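Local coordinates for protein ABC-type metal ion transport system, periplasmic component (Vibrio vulnificus, PDB 3K2D) that is a Toll-like receptor 2-activating lipoprotein that binds methionine and probably serves as the substrate-binding component of an ABC transporter, at residues Val23-Leu34 and Asn218-Val228. The protein carries 4 engineered substitutions. Numbering follows the deposited sequence.
Sequences VAAKVAKEKYGL and NFVKAYQTEEV
The Tyr32 ring lies between the Asn218 amide on one face and CB of its neighbour Lys31 on the other, with Ala222 CB at its edge. Ring and amide planes are only 8° apart, the amide offset toward the CG/CD1 side; CB of Asn218 adds an off-centre CH-pi contact, 4.2 Å from the ring centroid. The Tyr32 hydroxyl lies beside the aliphatic chain of Lys221. Ala222 is a knob in a hole formed by Ala24, Val27, Ala28 and Tyr32, its CB 3.9 Å from Ala28 CB. Helix 16-32 crosses the end of helix 214-223, the axes of 23-32 and 218-223 approaching to 8.2 Å, in the lobe of this periplasmic-binding-protein fold whose sheet contains strands 8-13 and 202-207; Phe219 reaches Val10 and Ile204. Ala24 CB packs 3.6 Å from Tyr223 CD2. At the turn between the two C-terminal helices, Thr225 OG1 donates to Ala222 O (2.8 Å), while its CG2 meets Val27 CG1 tip to tip. Glu227, extended with CG anti to the backbone N (chi1 -164°), is a knob among Val23, Lys26, Val27 and Glu30. Lys26 NZ donates a 2.8 Å salt-bridging hydrogen bond to the syn lone pair of Glu227 OE2 and bridges to Glu30 OE2 from above that carboxylate's plane, probably easing the proximity of the two carboxylates.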
loop_
_atom_site.group_PDB
_atom_site.type_symbol
_atom_site.label_atom_id
_atom_site.label_comp_id
_atom_site.label_asym_id
_atom_site.label_seq_id
_atom_site.Cartn_x
_atom_site.Cartn_y
_atom_site.Cartn_z
ATOM N N VAL A 23 -13.047 -11.872 -2.485
ATOM C CA VAL A 23 -13.841 -12.463 -1.427
ATOM C C VAL A 23 -14.834 -11.437 -0.900
ATOM O O VAL A 23 -16.003 -11.746 -0.688
ATOM C CB VAL A 23 -12.946 -12.966 -0.297
ATOM C CG1 VAL A 23 -13.781 -13.701 0.749
ATOM C CG2 VAL A 23 -11.876 -13.866 -0.876
ATOM N N ALA A 24 -14.363 -10.213 -0.694
ATOM C CA ALA A 24 -15.218 -9.135 -0.221
ATOM C C ALA A 24 -16.413 -9.009 -1.166
ATOM O O ALA A 24 -17.559 -8.863 -0.731
ATOM C CB ALA A 24 -14.439 -7.835 -0.187
ATOM N N ALA A 25 -16.140 -9.072 -2.467
ATOM C CA ALA A 25 -17.192 -8.976 -3.475
ATOM C C ALA A 25 -18.128 -10.166 -3.319
ATOM O O ALA A 25 -19.334 -10.063 -3.534
ATOM C CB ALA A 25 -16.586 -8.983 -4.861
ATOM N N LYS A 26 -17.557 -11.303 -2.953
ATOM C CA LYS A 26 -18.340 -12.498 -2.764
ATOM C C LYS A 26 -19.284 -12.257 -1.580
ATOM O O LYS A 26 -20.498 -12.448 -1.689
ATOM C CB LYS A 26 -17.396 -13.677 -2.496
ATOM C CG LYS A 26 -18.070 -15.008 -2.207
ATOM C CD LYS A 26 -17.040 -16.047 -1.784
ATOM C CE LYS A 26 -17.692 -17.329 -1.266
ATOM N NZ LYS A 26 -18.426 -17.132 0.028
ATOM N N VAL A 27 -18.727 -11.819 -0.457
ATOM C CA VAL A 27 -19.519 -11.559 0.738
ATOM C C VAL A 27 -20.570 -10.471 0.519
ATOM O O VAL A 27 -21.659 -10.519 1.096
ATOM C CB VAL A 27 -18.600 -11.167 1.918
ATOM C CG1 VAL A 27 -19.420 -10.597 3.068
ATOM C CG2 VAL A 27 -17.820 -12.401 2.384
ATOM N N ALA A 28 -20.243 -9.490 -0.315
ATOM C CA ALA A 28 -21.181 -8.414 -0.597
ATOM C C ALA A 28 -22.436 -8.925 -1.331
ATOM O O ALA A 28 -23.536 -8.405 -1.125
ATOM C CB ALA A 28 -20.498 -7.330 -1.412
ATOM N N LYS A 29 -22.276 -9.941 -2.178
ATOM C CA LYS A 29 -23.420 -10.479 -2.913
ATOM C C LYS A 29 -24.327 -11.354 -2.051
ATOM O O LYS A 29 -25.546 -11.323 -2.192
ATOM C CB LYS A 29 -22.974 -11.298 -4.130
ATOM C CG LYS A 29 -24.156 -11.770 -4.983
ATOM C CD LYS A 29 -23.788 -12.883 -5.964
ATOM C CE LYS A 29 -22.812 -12.414 -7.047
ATOM N NZ LYS A 29 -22.425 -13.521 -7.980
ATOM N N GLU A 30 -23.732 -12.135 -1.162
ATOM C CA GLU A 30 -24.501 -13.023 -0.306
ATOM C C GLU A 30 -25.222 -12.261 0.791
ATOM O O GLU A 30 -26.376 -12.548 1.092
ATOM C CB GLU A 30 -23.578 -14.071 0.318
ATOM C CG GLU A 30 -22.548 -14.605 -0.659
ATOM C CD GLU A 30 -21.712 -15.735 -0.089
ATOM O OE1 GLU A 30 -21.258 -15.623 1.080
ATOM O OE2 GLU A 30 -21.499 -16.728 -0.823
ATOM N N LYS A 31 -24.540 -11.286 1.383
ATOM C CA LYS A 31 -25.108 -10.492 2.467
ATOM C C LYS A 31 -25.972 -9.301 2.048
ATOM O O LYS A 31 -27.018 -9.052 2.645
ATOM C CB LYS A 31 -23.992 -9.970 3.375
ATOM C CG LYS A 31 -23.355 -10.999 4.283
ATOM C CD LYS A 31 -22.247 -10.353 5.108
ATOM C CE LYS A 31 -21.738 -11.268 6.222
ATOM N NZ LYS A 31 -22.667 -11.339 7.388
ATOM N N TYR A 32 -25.548 -8.562 1.030
ATOM C CA TYR A 32 -26.303 -7.379 0.625
ATOM C C TYR A 32 -26.868 -7.421 -0.791
ATOM O O TYR A 32 -27.542 -6.480 -1.223
ATOM C CB TYR A 32 -25.413 -6.143 0.797
ATOM C CG TYR A 32 -24.655 -6.159 2.105
ATOM C CD1 TYR A 32 -25.334 -6.116 3.326
ATOM C CD2 TYR A 32 -23.264 -6.292 2.129
ATOM C CE1 TYR A 32 -24.652 -6.213 4.535
ATOM C CE2 TYR A 32 -22.569 -6.392 3.335
ATOM C CZ TYR A 32 -23.272 -6.353 4.534
ATOM O OH TYR A 32 -22.601 -6.473 5.737
ATOM N N GLY A 33 -26.608 -8.509 -1.510
ATOM C CA GLY A 33 -27.101 -8.605 -2.870
ATOM C C GLY A 33 -26.514 -7.481 -3.694
ATOM O O GLY A 33 -27.152 -6.957 -4.597
ATOM N N LEU A 34 -25.279 -7.119 -3.365
ATOM C CA LEU A 34 -24.561 -6.051 -4.040
ATOM C C LEU A 34 -23.652 -6.663 -5.097
ATOM O O LEU A 34 -22.716 -7.382 -4.768
ATOM C CB LEU A 34 -23.705 -5.285 -3.026
ATOM C CG LEU A 34 -23.378 -3.798 -3.221
ATOM C CD1 LEU A 34 -22.049 -3.524 -2.535
ATOM C CD2 LEU A 34 -23.292 -3.420 -4.685
ATOM N N ASN A 218 -21.961 -0.612 2.117
ATOM C CA ASN A 218 -22.079 -2.071 2.185
ATOM C C ASN A 218 -20.812 -2.804 1.797
ATOM O O ASN A 218 -20.467 -3.801 2.407
ATOM C CB ASN A 218 -23.250 -2.585 1.333
ATOM C CG ASN A 218 -24.599 -2.283 1.958
ATOM O OD1 ASN A 218 -24.706 -2.140 3.174
ATOM N ND2 ASN A 218 -25.634 -2.204 1.135
ATOM N N PHE A 219 -20.116 -2.318 0.778
ATOM C CA PHE A 219 -18.882 -2.968 0.371
ATOM C C PHE A 219 -17.871 -2.893 1.518
ATOM O O PHE A 219 -17.147 -3.853 1.773
ATOM C CB PHE A 219 -18.299 -2.307 -0.876
ATOM C CG PHE A 219 -17.045 -2.960 -1.354
ATOM C CD1 PHE A 219 -17.091 -4.187 -1.993
ATOM C CD2 PHE A 219 -15.807 -2.392 -1.088
ATOM C CE1 PHE A 219 -15.917 -4.838 -2.352
ATOM C CE2 PHE A 219 -14.636 -3.036 -1.442
ATOM C CZ PHE A 219 -14.690 -4.259 -2.073
ATOM N N VAL A 220 -17.835 -1.748 2.204
ATOM C CA VAL A 220 -16.936 -1.533 3.340
ATOM C C VAL A 220 -17.202 -2.577 4.411
ATOM O O VAL A 220 -16.275 -3.141 4.982
ATOM C CB VAL A 220 -17.141 -0.130 3.988
ATOM C CG1 VAL A 220 -16.372 -0.032 5.292
ATOM C CG2 VAL A 220 -16.684 0.955 3.053
ATOM N N LYS A 221 -18.476 -2.830 4.683
ATOM C CA LYS A 221 -18.855 -3.800 5.703
ATOM C C LYS A 221 -18.442 -5.214 5.289
ATOM O O LYS A 221 -17.876 -5.973 6.075
ATOM C CB LYS A 221 -20.370 -3.730 5.959
ATOM C CG LYS A 221 -20.751 -3.936 7.420
ATOM C CD LYS A 221 -22.263 -3.857 7.670
ATOM C CE LYS A 221 -22.830 -2.446 7.487
ATOM N NZ LYS A 221 -22.839 -1.981 6.063
ATOM N N ALA A 222 -18.718 -5.557 4.044
ATOM C CA ALA A 222 -18.370 -6.872 3.534
ATOM C C ALA A 222 -16.862 -7.145 3.630
ATOM O O ALA A 222 -16.439 -8.265 3.922
ATOM C CB ALA A 222 -18.838 -6.992 2.082
ATOM N N TYR A 223 -16.062 -6.109 3.394
ATOM C CA TYR A 223 -14.605 -6.214 3.405
ATOM C C TYR A 223 -14.070 -6.390 4.810
ATOM O O TYR A 223 -12.941 -6.839 4.997
ATOM C CB TYR A 223 -14.002 -4.945 2.787
ATOM C CG TYR A 223 -12.644 -5.089 2.122
ATOM C CD1 TYR A 223 -11.494 -5.380 2.861
ATOM C CD2 TYR A 223 -12.506 -4.884 0.748
ATOM C CE1 TYR A 223 -10.234 -5.458 2.241
ATOM C CE2 TYR A 223 -11.264 -4.961 0.124
ATOM C CZ TYR A 223 -10.131 -5.245 0.870
ATOM O OH TYR A 223 -8.903 -5.301 0.234
ATOM N N GLN A 224 -14.880 -6.034 5.800
ATOM C CA GLN A 224 -14.455 -6.139 7.190
ATOM C C GLN A 224 -15.007 -7.370 7.888
ATOM O O GLN A 224 -14.825 -7.531 9.095
ATOM C CB GLN A 224 -14.872 -4.886 7.958
ATOM C CG GLN A 224 -14.474 -3.601 7.266
ATOM C CD GLN A 224 -14.890 -2.373 8.030
ATOM O OE1 GLN A 224 -15.994 -2.308 8.562
ATOM N NE2 GLN A 224 -14.016 -1.381 8.075
ATOM N N THR A 225 -15.675 -8.239 7.132
ATOM C CA THR A 225 -16.243 -9.455 7.704
ATOM C C THR A 225 -15.144 -10.431 8.068
ATOM O O THR A 225 -14.014 -10.320 7.589
ATOM C CB THR A 225 -17.208 -10.179 6.726
ATOM O OG1 THR A 225 -16.499 -10.532 5.528
ATOM C CG2 THR A 225 -18.423 -9.293 6.396
ATOM N N GLU A 226 -15.491 -11.397 8.910
ATOM C CA GLU A 226 -14.545 -12.410 9.350
ATOM C C GLU A 226 -14.089 -13.276 8.171
ATOM O O GLU A 226 -12.936 -13.715 8.128
ATOM C CB GLU A 226 -15.194 -13.288 10.419
ATOM C CG GLU A 226 -14.213 -14.005 11.333
ATOM C CD GLU A 226 -13.634 -13.089 12.408
ATOM O OE1 GLU A 226 -14.431 -12.420 13.107
ATOM O OE2 GLU A 226 -12.388 -13.045 12.561
ATOM N N GLU A 227 -14.989 -13.512 7.214
ATOM C CA GLU A 227 -14.663 -14.334 6.048
ATOM C C GLU A 227 -13.507 -13.752 5.247
ATOM O O GLU A 227 -12.527 -14.439 4.965
ATOM C CB GLU A 227 -15.878 -14.495 5.130
ATOM C CG GLU A 227 -15.721 -15.634 4.129
ATOM C CD GLU A 227 -16.918 -15.797 3.203
ATOM O OE1 GLU A 227 -18.062 -15.620 3.670
ATOM O OE2 GLU A 227 -16.718 -16.119 2.008
ATOM N N VAL A 228 -13.622 -12.480 4.882
ATOM C CA VAL A 228 -12.576 -11.828 4.115
ATOM C C VAL A 228 -11.273 -11.824 4.898
ATOM O O VAL A 228 -10.204 -12.064 4.339
ATOM C CB VAL A 228 -12.968 -10.378 3.760
ATOM C CG1 VAL A 228 -11.786 -9.646 3.099
ATOM C CG2 VAL A 228 -14.181 -10.396 2.828
#